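Local structure of molinate hydrolase (Gulosibacter molinativorax, 4UB9) at residues A242-L247 / T283-G288; L251-P256 / H344-F349; H302-G307 / S326-T331; Q308-E313 / G351-E356; E314-L319 / A364-V369. The protein hydrolyses the thiocarbamate pesticide molinate, probably at a zinc-containing active site of the amidohydrolase type. All coordinates share one frame; numbering follows the deposited sequence.

Interaction 1. Residues A242-L247 / T283-G288; sequences AVTDHL and TTSLEG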
# COMPACT_ATOMS: atom_id res chain seq x y z
N ALA A 242 2.39 -5.69 28.30
CA ALA A 242 1.51 -4.93 27.41
C ALA A 242 0.07 -5.01 27.86
O ALA A 242 -0.67 -5.83 27.39
CB ALA A 242 1.60 -5.45 25.99
N VAL A 243 -0.30 -4.15 28.80
CA VAL A 243 -1.64 -4.15 29.33
C VAL A 243 -2.61 -3.77 28.22
O VAL A 243 -3.64 -4.42 28.02
CB VAL A 243 -1.79 -3.14 30.46
CG1 VAL A 243 -3.25 -2.97 30.85
CG2 VAL A 243 -0.96 -3.58 31.62
N THR A 244 -2.25 -2.71 27.49
CA THR A 244 -2.97 -2.35 26.26
C THR A 244 -2.13 -2.68 25.04
O THR A 244 -1.01 -3.15 25.13
CB THR A 244 -3.36 -0.87 26.20
OG1 THR A 244 -2.19 -0.08 26.20
CG2 THR A 244 -4.24 -0.50 27.37
N ASP A 245 -2.71 -2.41 23.90
CA ASP A 245 -2.12 -2.73 22.60
C ASP A 245 -1.02 -1.74 22.21
O ASP A 245 -0.84 -0.71 22.86
CB ASP A 245 -3.18 -2.65 21.51
CG ASP A 245 -3.63 -1.21 21.26
OD1 ASP A 245 -4.36 -0.64 22.12
OD2 ASP A 245 -3.19 -0.62 20.25
N HIS A 246 -0.33 -2.07 21.12
CA HIS A 246 0.76 -1.28 20.60
C HIS A 246 0.55 -1.02 19.11
O HIS A 246 1.47 -1.11 18.32
CB HIS A 246 2.06 -2.03 20.82
CG HIS A 246 3.29 -1.21 20.61
ND1 HIS A 246 3.82 -0.97 19.36
CD2 HIS A 246 4.13 -0.62 21.49
CE1 HIS A 246 4.90 -0.22 19.48
NE2 HIS A 246 5.12 -0.02 20.76
N LEU A 247 -0.68 -0.67 18.76
CA LEU A 247 -1.10 -0.45 17.38
C LEU A 247 -1.27 1.03 17.00
O LEU A 247 -2.01 1.37 16.06
CB LEU A 247 -2.44 -1.16 17.15
CG LEU A 247 -2.46 -2.66 17.33
CD1 LEU A 247 -3.87 -3.16 17.08
CD2 LEU A 247 -1.49 -3.38 16.37
N THR A 283 0.65 1.19 28.93
CA THR A 283 -0.78 1.53 28.87
C THR A 283 -1.06 2.67 27.93
O THR A 283 -0.28 3.57 27.82
CB THR A 283 -1.42 1.81 30.25
OG1 THR A 283 -0.83 2.96 30.85
CG2 THR A 283 -1.27 0.63 31.16
N THR A 284 -2.18 2.58 27.25
CA THR A 284 -2.46 3.43 26.13
C THR A 284 -3.82 4.10 26.25
O THR A 284 -4.29 4.72 25.34
CB THR A 284 -2.21 2.58 24.86
OG1 THR A 284 -0.93 2.92 24.34
CG2 THR A 284 -3.22 2.73 23.82
N SER A 285 -4.46 3.92 27.39
CA SER A 285 -5.85 4.37 27.61
C SER A 285 -6.11 4.63 29.07
O SER A 285 -5.36 4.18 29.93
CB SER A 285 -6.87 3.29 27.17
OG SER A 285 -6.72 2.13 27.96
N LEU A 286 -7.19 5.34 29.36
CA LEU A 286 -7.57 5.64 30.77
C LEU A 286 -7.85 4.35 31.55
O LEU A 286 -7.42 4.18 32.66
CB LEU A 286 -8.81 6.49 30.82
CG LEU A 286 -8.65 7.92 30.29
CD1 LEU A 286 -9.98 8.70 30.37
CD2 LEU A 286 -7.56 8.64 31.06
N GLU A 287 -8.57 3.44 30.92
CA GLU A 287 -8.89 2.17 31.55
C GLU A 287 -7.66 1.30 31.72
O GLU A 287 -7.52 0.59 32.71
CB GLU A 287 -9.97 1.42 30.78
CG GLU A 287 -11.36 1.94 31.11
CD GLU A 287 -11.67 1.88 32.62
OE1 GLU A 287 -11.69 0.80 33.27
OE2 GLU A 287 -11.85 2.95 33.20
N GLY A 288 -6.74 1.43 30.80
CA GLY A 288 -5.47 0.74 30.93
C GLY A 288 -4.69 1.26 32.12
O GLY A 288 -4.13 0.51 32.91
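Thr244 lays its hydroxyl and methyl against segment 283-288, with OG1 3.0 Å from Thr284 CB. The same OG1 comes close to Thr284 N, but the angle is too poor for a hydrogen bond, and Thr284 OG1 has no polar partner in this buried setting. With OG1 between the backbone N and the carbonyl carbon (chi1 63°), CG2 is swung toward the helix start, 3.7 Å from Ser285 OG and 4.0 Å from Gly288 CA. Beside it, Val243 and Thr283 run side by side in the same direction, Val243 CB meeting Thr283 CG2 at 3.9 Å. Both segments are loops that follow neighbouring parallel strands, 239-242 and 279-282, of the family's TIM barrel, the second strand ending in the zinc ligand His282. Replacing Thr244 by an alanine removes OG1 and CG2 and would probably leave a gap between this loop and Thr284 and Gly288. Each loop also has its own brace. Ser285, the N-cap of helix 286-294, accepts from Gly288 N through OG (2.9 Å). Asp245 makes an Asx turn, OD2 taking Leu247 N at 2.9 Å while OD1 binds Tyr257 N; its backbone O is hydrogen-bonded to His282 NE2.

Interaction 2. Residues L251-P256 / H344-F349; sequences LGFRAP and HPFADF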
# COMPACT_ATOMS: atom_id res chain seq x y z
N LEU A 251 -3.33 2.24 13.75
CA LEU A 251 -4.68 2.70 14.01
C LEU A 251 -4.81 4.09 14.63
O LEU A 251 -5.92 4.59 14.80
CB LEU A 251 -5.38 1.71 14.98
CG LEU A 251 -5.54 0.31 14.40
CD1 LEU A 251 -6.12 -0.60 15.47
CD2 LEU A 251 -6.43 0.34 13.18
N GLY A 252 -3.69 4.70 14.97
CA GLY A 252 -3.73 6.03 15.61
C GLY A 252 -3.85 5.86 17.12
O GLY A 252 -3.75 4.75 17.63
N PHE A 253 -4.05 6.98 17.80
CA PHE A 253 -3.90 7.03 19.26
C PHE A 253 -5.25 6.90 19.99
O PHE A 253 -5.28 6.93 21.20
CB PHE A 253 -3.09 8.32 19.68
CG PHE A 253 -1.62 8.22 19.38
CD1 PHE A 253 -1.12 8.55 18.11
CD2 PHE A 253 -0.71 7.73 20.33
CE1 PHE A 253 0.23 8.36 17.81
CE2 PHE A 253 0.66 7.57 20.04
CZ PHE A 253 1.14 7.88 18.77
N ARG A 254 -6.34 6.74 19.25
CA ARG A 254 -7.68 6.90 19.80
C ARG A 254 -8.54 5.67 19.66
O ARG A 254 -9.76 5.75 19.65
CB ARG A 254 -8.37 8.08 19.09
CG ARG A 254 -7.84 9.45 19.55
CD ARG A 254 -7.30 10.35 18.42
NE ARG A 254 -7.96 11.65 18.45
CZ ARG A 254 -7.38 12.84 18.46
NH1 ARG A 254 -6.07 12.98 18.42
NH2 ARG A 254 -8.12 13.92 18.49
N ALA A 255 -7.93 4.51 19.55
CA ALA A 255 -8.70 3.25 19.44
C ALA A 255 -7.99 2.10 20.18
O ALA A 255 -7.63 1.11 19.58
CB ALA A 255 -8.87 2.88 17.98
N PRO A 256 -7.76 2.26 21.48
CA PRO A 256 -7.01 1.28 22.22
C PRO A 256 -7.80 0.04 22.62
O PRO A 256 -9.05 0.04 22.70
CB PRO A 256 -6.61 2.06 23.48
CG PRO A 256 -7.80 2.92 23.73
CD PRO A 256 -8.23 3.37 22.34
N HIS A 344 2.35 15.77 11.91
CA HIS A 344 3.08 14.56 12.14
C HIS A 344 2.19 13.46 12.76
O HIS A 344 1.37 13.73 13.65
CB HIS A 344 4.23 14.85 13.07
CG HIS A 344 5.29 13.81 13.07
ND1 HIS A 344 5.19 12.65 13.81
CD2 HIS A 344 6.44 13.71 12.37
CE1 HIS A 344 6.25 11.90 13.58
NE2 HIS A 344 7.02 12.52 12.71
N PRO A 345 2.34 12.21 12.31
CA PRO A 345 1.49 11.14 12.85
C PRO A 345 1.64 10.88 14.36
O PRO A 345 0.72 10.39 14.99
CB PRO A 345 1.89 9.90 12.01
CG PRO A 345 3.17 10.25 11.38
CD PRO A 345 3.20 11.74 11.22
N PHE A 346 2.80 11.19 14.92
CA PHE A 346 3.03 11.07 16.35
C PHE A 346 2.81 12.35 17.16
O PHE A 346 3.23 12.46 18.29
CB PHE A 346 4.45 10.59 16.59
CG PHE A 346 4.66 9.13 16.31
CD1 PHE A 346 3.70 8.36 15.63
CD2 PHE A 346 5.86 8.53 16.68
CE1 PHE A 346 3.93 7.02 15.34
CE2 PHE A 346 6.10 7.20 16.39
CZ PHE A 346 5.13 6.44 15.73
N ALA A 347 2.09 13.29 16.59
CA ALA A 347 1.77 14.52 17.31
C ALA A 347 0.91 14.27 18.54
O ALA A 347 1.04 14.95 19.56
CB ALA A 347 1.04 15.49 16.40
N ASP A 348 0.06 13.26 18.43
CA ASP A 348 -0.79 12.76 19.52
C ASP A 348 -0.08 12.03 20.65
O ASP A 348 -0.70 11.73 21.67
CB ASP A 348 -1.83 11.80 18.97
CG ASP A 348 -3.07 12.50 18.50
OD1 ASP A 348 -3.16 13.73 18.66
OD2 ASP A 348 -3.96 11.79 17.96
N PHE A 349 1.18 11.68 20.44
CA PHE A 349 1.96 10.90 21.40
C PHE A 349 2.05 11.68 22.70
O PHE A 349 1.65 11.18 23.75
CB PHE A 349 3.31 10.63 20.77
CG PHE A 349 4.13 9.56 21.42
CD1 PHE A 349 4.63 9.70 22.72
CD2 PHE A 349 4.55 8.45 20.67
CE1 PHE A 349 5.46 8.73 23.29
CE2 PHE A 349 5.37 7.46 21.23
CZ PHE A 349 5.82 7.59 22.54
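Phe253 wedges its ring in where the loop after helix 248-251 meets the start of helix 347-350 in the TIM-barrel family domain; its edge is turned toward the face of Phe346, an offset edge-to-face pair. This is the tight, buried part. Phe253 and Phe346 have centroids 6.0 Å apart and planes at 87°, and the rim of Phe253 also reaches a backbone oxygen, CE1 lying 3.5 Å from Pro345 O. Asp348 runs antiparallel alongside Phe253, its CB 3.4 Å from Phe253 CD1. Phe349 comes across at a slant, CD2 3.9 Å from Phe253 CZ; with CG anti to its backbone N (chi1 -165°), its ring continues inward toward Met305, its nearest side-chain atom about 6 Å from the zinc. On the looser, polar solvent side, the bent chain of the exposed Arg254 brings NH1 edge-on to Asp348 OD2 in a salt bridge. The modelled separation is implausibly short, so its exact geometry is doubtful. The other carboxylate oxygen, OD1, is held by Arg352 NH1, placing Asp348 between two arginines. Back at the packed ring, main chain closes one face of Phe253: Phe349 N sits over the ring centre, 4.1 Å above the plane.

Interaction 3. Residues H302-G307 / S326-T331; sequences HATMTG and SEVQPT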
# COMPACT_ATOMS: atom_id res chain seq x y z
N HIS A 302 4.75 5.61 30.11
CA HIS A 302 3.91 6.64 29.42
C HIS A 302 2.49 6.69 29.94
O HIS A 302 1.53 6.52 29.22
CB HIS A 302 4.03 6.65 27.89
CG HIS A 302 3.88 5.33 27.23
ND1 HIS A 302 2.69 4.62 27.24
CD2 HIS A 302 4.73 4.63 26.45
CE1 HIS A 302 2.85 3.50 26.55
NE2 HIS A 302 4.07 3.48 26.06
N ALA A 303 2.43 6.93 31.23
CA ALA A 303 1.19 6.85 31.97
C ALA A 303 0.19 7.84 31.44
O ALA A 303 -1.01 7.64 31.51
CB ALA A 303 1.46 7.12 33.43
N THR A 304 0.69 8.96 30.95
CA THR A 304 -0.18 10.05 30.49
C THR A 304 -0.64 9.90 29.05
O THR A 304 -1.37 10.76 28.54
CB THR A 304 0.53 11.42 30.61
OG1 THR A 304 1.85 11.30 30.06
CG2 THR A 304 0.61 11.81 32.05
N MET A 305 -0.18 8.84 28.39
CA MET A 305 -0.65 8.54 27.05
C MET A 305 -1.98 7.78 27.19
O MET A 305 -2.02 6.60 27.44
CB MET A 305 0.36 7.73 26.29
CG MET A 305 -0.02 7.62 24.83
SD MET A 305 0.99 6.38 24.01
CE MET A 305 2.60 7.22 23.97
N THR A 306 -3.08 8.49 27.02
CA THR A 306 -4.40 7.97 27.39
C THR A 306 -5.48 8.12 26.35
O THR A 306 -6.60 8.48 26.66
CB THR A 306 -4.90 8.62 28.70
OG1 THR A 306 -5.06 10.02 28.53
CG2 THR A 306 -3.92 8.36 29.80
N GLY A 307 -5.15 7.83 25.11
CA GLY A 307 -6.19 7.79 24.07
C GLY A 307 -6.76 9.16 23.74
O GLY A 307 -7.86 9.29 23.24
N SER A 326 4.77 6.98 38.16
CA SER A 326 4.45 7.14 36.73
C SER A 326 5.63 7.65 35.93
O SER A 326 6.22 8.68 36.31
CB SER A 326 3.36 8.18 36.59
OG SER A 326 2.18 7.75 37.20
N GLU A 327 6.02 6.98 34.84
CA GLU A 327 6.89 7.65 33.89
C GLU A 327 6.04 8.29 32.84
O GLU A 327 4.98 7.80 32.50
CB GLU A 327 8.12 6.87 33.34
CG GLU A 327 7.98 6.05 32.11
CD GLU A 327 8.23 6.73 30.77
OE1 GLU A 327 9.34 6.63 30.21
OE2 GLU A 327 7.26 7.27 30.25
N VAL A 328 6.51 9.43 32.37
CA VAL A 328 5.80 10.20 31.35
C VAL A 328 6.81 10.66 30.34
O VAL A 328 8.01 10.67 30.62
CB VAL A 328 5.08 11.41 31.90
CG1 VAL A 328 4.10 10.98 32.97
CG2 VAL A 328 6.07 12.39 32.47
N GLN A 329 6.32 10.88 29.13
CA GLN A 329 7.19 11.15 27.96
C GLN A 329 6.65 12.36 27.25
O GLN A 329 5.74 12.26 26.45
CB GLN A 329 7.26 9.97 27.01
CG GLN A 329 8.02 8.83 27.64
CD GLN A 329 8.00 7.55 26.84
OE1 GLN A 329 7.76 7.55 25.64
NE2 GLN A 329 8.29 6.47 27.50
N PRO A 330 7.16 13.53 27.65
CA PRO A 330 6.67 14.75 27.12
C PRO A 330 7.50 15.25 25.97
O PRO A 330 8.57 14.75 25.63
CB PRO A 330 6.83 15.68 28.30
CG PRO A 330 8.15 15.26 28.84
CD PRO A 330 8.14 13.77 28.73
N THR A 331 6.99 16.32 25.44
CA THR A 331 7.51 16.94 24.30
C THR A 331 7.64 18.44 24.66
O THR A 331 6.83 18.98 25.40
CB THR A 331 6.51 16.66 23.21
OG1 THR A 331 7.17 16.61 21.95
CG2 THR A 331 5.41 17.59 23.26
O HOH W 1 3.65 9.85 28.87
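His302 and Ala303 are tied to Glu327 by the two direct hydrogen bonds of this contact. Ala303 N points at Glu327 O almost straight (3.0 Å, 173°), next to a further backbone hydrogen bond between Glu327 and Met300 of strand 299-301. His302 N reaches Glu327 OE2 at 3.0 Å from well above the carboxylate plane. Glu327 can fold back to it because CG sits between the backbone N and the carbonyl carbon and the chain bends again at chi2 (89°). The same carboxylate holds the end of Gln329, whose NE2 donates to Glu327 OE1 (2.9 Å) and only weakly to OE2. A water joins Thr304 to the other segment: it donates to Thr304 OG1 at 2.6 Å and accepts from Gln329 N at 2.9 Å, while Asp358 OD1 is a further partner of that hydroxyl. Apolar packing adds Ala303 CB on Ser326 CB (3.8 Å) and Thr304 CG2 on Val328 CG1 (3.7 Å). Around the imidazole, Gln329 NE2 approaches the edge near CD2, its amide turned 85° from the ring, and Met305 CE lies over one face. The metal bond is made by His302 NE2, which shares the zinc with His282 at the strand ends of the barrel, and ND1 has a weak hydrogen bond to Thr283 O. Glu327 is thus a second-shell residue: it fixes the main chain at the metal ligand, while zinc and Thr283 O limit rotation of the ring.

Interaction 4. Residues Q308-E313 / G351-E356; sequences QAPIPE and GRVHHE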
# COMPACT_ATOMS: atom_id res chain seq x y z
N GLN A 308 -5.98 10.17 24.09
CA GLN A 308 -6.35 11.57 23.97
C GLN A 308 -7.60 11.92 24.74
O GLN A 308 -8.31 12.81 24.40
CB GLN A 308 -6.50 11.97 22.52
CG GLN A 308 -5.16 12.13 21.82
CD GLN A 308 -4.38 13.33 22.29
OE1 GLN A 308 -3.16 13.28 22.46
NE2 GLN A 308 -5.08 14.42 22.48
N ALA A 309 -7.80 11.23 25.85
CA ALA A 309 -8.88 11.53 26.78
C ALA A 309 -8.26 11.96 28.10
O ALA A 309 -7.25 11.43 28.51
CB ALA A 309 -9.77 10.32 26.96
N PRO A 310 -8.82 12.99 28.73
CA PRO A 310 -8.19 13.53 29.94
C PRO A 310 -8.29 12.61 31.15
O PRO A 310 -9.31 12.00 31.39
CB PRO A 310 -8.95 14.84 30.19
CG PRO A 310 -10.27 14.64 29.56
CD PRO A 310 -10.08 13.70 28.37
N ILE A 311 -7.22 12.56 31.91
CA ILE A 311 -7.17 11.72 33.07
C ILE A 311 -8.14 12.26 34.14
O ILE A 311 -8.07 13.40 34.48
CB ILE A 311 -5.77 11.67 33.68
CG1 ILE A 311 -4.82 11.00 32.70
CG2 ILE A 311 -5.81 10.89 34.98
CD1 ILE A 311 -3.39 10.94 33.21
N PRO A 312 -9.06 11.42 34.63
CA PRO A 312 -9.99 11.88 35.65
C PRO A 312 -9.32 12.11 36.98
O PRO A 312 -8.30 11.48 37.32
CB PRO A 312 -11.00 10.75 35.79
CG PRO A 312 -10.68 9.77 34.70
CD PRO A 312 -9.25 10.00 34.31
N GLU A 313 -9.94 12.98 37.74
CA GLU A 313 -9.45 13.37 39.06
C GLU A 313 -9.26 12.16 39.95
O GLU A 313 -8.27 12.03 40.64
CB GLU A 313 -10.42 14.40 39.66
CG GLU A 313 -9.73 15.42 40.55
CD GLU A 313 -8.50 16.09 39.93
OE1 GLU A 313 -8.62 16.76 38.88
OE2 GLU A 313 -7.40 15.98 40.51
N GLY A 351 1.28 15.41 22.66
CA GLY A 351 0.60 16.65 22.47
C GLY A 351 -0.85 16.65 22.90
O GLY A 351 -1.39 15.65 23.42
N ARG A 352 -1.46 17.82 22.67
CA ARG A 352 -2.88 18.09 22.98
C ARG A 352 -3.23 17.61 24.42
O ARG A 352 -2.60 18.01 25.38
CB ARG A 352 -3.84 17.49 21.91
CG ARG A 352 -3.65 17.97 20.47
CD ARG A 352 -2.48 17.23 19.80
NE ARG A 352 -2.11 17.75 18.49
CZ ARG A 352 -2.24 17.09 17.33
NH1 ARG A 352 -2.72 15.85 17.29
NH2 ARG A 352 -1.87 17.68 16.19
N VAL A 353 -4.20 16.70 24.54
CA VAL A 353 -4.68 16.22 25.83
C VAL A 353 -3.62 15.53 26.65
O VAL A 353 -3.62 15.63 27.87
CB VAL A 353 -5.90 15.31 25.65
CG1 VAL A 353 -6.30 14.67 26.97
CG2 VAL A 353 -7.07 16.12 25.06
N HIS A 354 -2.65 14.90 26.00
CA HIS A 354 -1.59 14.26 26.77
C HIS A 354 -0.63 15.25 27.38
O HIS A 354 0.02 14.98 28.42
CB HIS A 354 -0.80 13.27 25.93
CG HIS A 354 -1.63 12.16 25.40
ND1 HIS A 354 -1.19 11.28 24.44
CD2 HIS A 354 -2.93 11.84 25.61
CE1 HIS A 354 -2.15 10.44 24.13
NE2 HIS A 354 -3.22 10.77 24.82
N HIS A 355 -0.52 16.39 26.72
CA HIS A 355 0.27 17.50 27.26
C HIS A 355 -0.42 18.00 28.52
O HIS A 355 0.24 18.21 29.54
CB HIS A 355 0.42 18.62 26.20
CG HIS A 355 0.78 19.96 26.76
ND1 HIS A 355 2.08 20.33 27.06
CD2 HIS A 355 0.00 21.01 27.10
CE1 HIS A 355 2.09 21.55 27.56
NE2 HIS A 355 0.85 21.98 27.60
N GLU A 356 -1.72 18.23 28.43
CA GLU A 356 -2.52 18.69 29.58
C GLU A 356 -2.52 17.71 30.73
O GLU A 356 -2.56 18.11 31.89
CB GLU A 356 -3.95 18.95 29.16
CG GLU A 356 -4.08 20.20 28.29
CD GLU A 356 -5.32 20.18 27.39
OE1 GLU A 356 -6.21 19.35 27.58
OE2 GLU A 356 -5.39 21.02 26.46
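Gln308 brings its CA within 5.3 Å of Val353 CA where the loop leaving strand 299-301 passes the N-terminal turn of helix 353-363. Loop and helix both belong to the TIM-barrel family domain, the loop running on into helix 313-322 and held to helix 353-363 further along by Asn357 and Arg360. The link at this crossing is Gln308 N to His354 NE2, 2.9 Å long and tilted 19° from the ring plane. The other ring nitrogen, ND1, is hydrogen-bonded to Phe349 O, so the imidazole is pinned at two corners between the loop and the preceding helix 347-350. The amide end of Gln308 lies over one face of that ring, the two planes 35° apart, brought there by a chain bent at chi2. An alanine in place of His354 would probably leave both Gln308 N and Phe349 O without their partner and take away the surface on which the glutamine rests. In the first turn of the helix, His354 N donates to Gly351 O (3.0 Å). Arg352, at the N-cap, sends its guanidinium away from the loop, where besides Asp348 it has a salt bridge to Asp340. Between loop and helix, Val353 supplies the apolar contact: CG2 comes 3.6 Å from Gln308 O, while CG1, anti to the backbone N (chi1 173°), meets Pro310 CD at 4.1 Å and lies 3.5 Å from Pro310 N.

Interaction 5. Residues E314-L319 / A364-V369; sequences ETIEKL and AGVPLV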
# COMPACT_ATOMS: atom_id res chain seq x y z
N GLU A 314 -10.22 11.25 39.90
CA GLU A 314 -10.21 10.05 40.73
C GLU A 314 -8.93 9.22 40.53
O GLU A 314 -8.39 8.64 41.47
CB GLU A 314 -11.47 9.24 40.40
CG GLU A 314 -11.58 7.93 41.15
CD GLU A 314 -12.41 6.82 40.50
OE1 GLU A 314 -13.59 7.10 40.17
OE2 GLU A 314 -11.91 5.66 40.38
N THR A 315 -8.45 9.18 39.30
CA THR A 315 -7.27 8.43 38.95
C THR A 315 -6.03 9.12 39.52
O THR A 315 -5.13 8.45 40.02
CB THR A 315 -7.10 8.27 37.44
OG1 THR A 315 -8.24 7.65 36.89
CG2 THR A 315 -5.88 7.42 37.11
N ILE A 316 -5.98 10.43 39.42
CA ILE A 316 -4.85 11.15 40.00
C ILE A 316 -4.83 10.90 41.49
O ILE A 316 -3.75 10.68 42.09
CB ILE A 316 -4.92 12.64 39.70
CG1 ILE A 316 -4.52 12.88 38.24
CG2 ILE A 316 -3.99 13.40 40.61
CD1 ILE A 316 -4.74 14.29 37.76
N GLU A 317 -6.00 10.93 42.11
CA GLU A 317 -6.10 10.70 43.58
C GLU A 317 -5.64 9.31 44.00
O GLU A 317 -4.95 9.14 45.00
CB GLU A 317 -7.51 10.97 44.08
CG GLU A 317 -7.77 12.46 44.27
CD GLU A 317 -9.26 12.78 44.11
OE1 GLU A 317 -9.58 13.92 43.75
OE2 GLU A 317 -10.11 11.88 44.34
N LYS A 318 -5.92 8.32 43.18
CA LYS A 318 -5.35 6.98 43.42
C LYS A 318 -3.82 6.96 43.37
O LYS A 318 -3.17 6.24 44.13
CB LYS A 318 -5.83 5.98 42.40
CG LYS A 318 -7.29 5.64 42.49
CD LYS A 318 -7.59 4.37 41.71
CE LYS A 318 -9.08 4.18 41.48
NZ LYS A 318 -9.32 2.79 40.96
N LEU A 319 -3.25 7.73 42.45
CA LEU A 319 -1.80 7.75 42.32
C LEU A 319 -1.19 8.36 43.58
O LEU A 319 -0.15 7.89 44.08
CB LEU A 319 -1.37 8.58 41.10
CG LEU A 319 -1.60 7.93 39.73
CD1 LEU A 319 -1.38 8.92 38.60
CD2 LEU A 319 -0.69 6.74 39.53
N ALA A 364 -0.39 18.31 40.44
CA ALA A 364 -0.87 17.54 41.59
C ALA A 364 0.25 16.89 42.40
O ALA A 364 0.01 16.30 43.42
CB ALA A 364 -1.86 16.48 41.13
N GLY A 365 1.48 16.98 41.90
CA GLY A 365 2.65 16.42 42.60
C GLY A 365 2.68 14.90 42.69
O GLY A 365 3.17 14.35 43.66
N VAL A 366 2.20 14.20 41.67
CA VAL A 366 2.32 12.75 41.68
C VAL A 366 3.77 12.36 41.49
O VAL A 366 4.57 13.12 41.00
CB VAL A 366 1.48 12.07 40.60
CG1 VAL A 366 0.02 12.53 40.68
CG2 VAL A 366 2.04 12.32 39.21
N PRO A 367 4.14 11.15 41.93
CA PRO A 367 5.52 10.73 41.78
C PRO A 367 5.87 10.42 40.31
O PRO A 367 5.16 9.63 39.64
CB PRO A 367 5.59 9.44 42.62
CG PRO A 367 4.39 9.48 43.52
CD PRO A 367 3.35 10.21 42.76
N LEU A 368 6.96 11.01 39.83
CA LEU A 368 7.27 11.01 38.41
C LEU A 368 8.65 10.50 38.16
O LEU A 368 9.60 10.86 38.85
CB LEU A 368 7.12 12.44 37.81
CG LEU A 368 5.68 12.94 37.74
CD1 LEU A 368 5.60 14.45 37.57
CD2 LEU A 368 4.93 12.26 36.60
N VAL A 369 8.77 9.73 37.11
CA VAL A 369 10.03 9.16 36.67
C VAL A 369 10.42 9.56 35.25
O VAL A 369 9.60 9.60 34.34
CB VAL A 369 9.97 7.64 36.71
CG1 VAL A 369 11.15 7.01 35.97
CG2 VAL A 369 9.95 7.19 38.17
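Lys318 NZ is gripped on the helix 286-294 side, by a salt bridge to Glu294 and a hydrogen bond to Asn290, with a long ion pair to Glu314 OE2 (3.9 Å) from its own helix. On another face of the helix, Ile316 and Leu319 meet segment 364-369 by apolar packing. Ile316 makes the closest contact: its branch methyl CG2, anti to the backbone N while CG1 takes the position opposite the carbonyl carbon (chi1 -75°), touches Ala364 CB at 3.8 Å and Val366 CG1 at 4.1 Å. The Ile316 and Val366 side chains stand roughly perpendicular. One turn on, Leu319 CB packs against the same Val366 CG1 at 4.2 Å, and Leu319 O lies 4.4 Å from Pro367 CD. Val366 CG1 therefore touches two residues spaced three apart on one helix face. The chain reaches this position through a Schellman motif, in which Gly365, with positive phi (68°), ends helix 353-363 and turns toward strand 368-370. Met361 of helix 353-363 touches both Leu319 and Val366, and Ile293 of helix 286-294 packs on Leu319. Helix 313-322 thus lies among helices 286-294 and 353-363 on the outside of the TIM barrel, over the entry to strand 368-370, which pairs in parallel with strand 326-328.

Interaction 3 holds the zinc ligand His302, and the other contacts are placed around it. Interaction 1, its centre about 11 Å from that of interaction 3, follows the second ligand, His282, and touches interaction 3 where Leu286 CD2 lies 3.6 Å from Thr306 CB. Interaction 2 touches interaction 3 through Phe349 CE1, 3.3 Å from Met305 CE. Interaction 4 is the nearest by centres, about 9 Å from interaction 3, and is joined to interaction 2 along the chain, helix 353-363 following helix 347-350. Interaction 5 lies away from the metal but reaches interaction 3 through strand pairing, Ser326 O to Val369 N at 2.9 Å. Interactions 1, 2 and 4 also touch a second subunit.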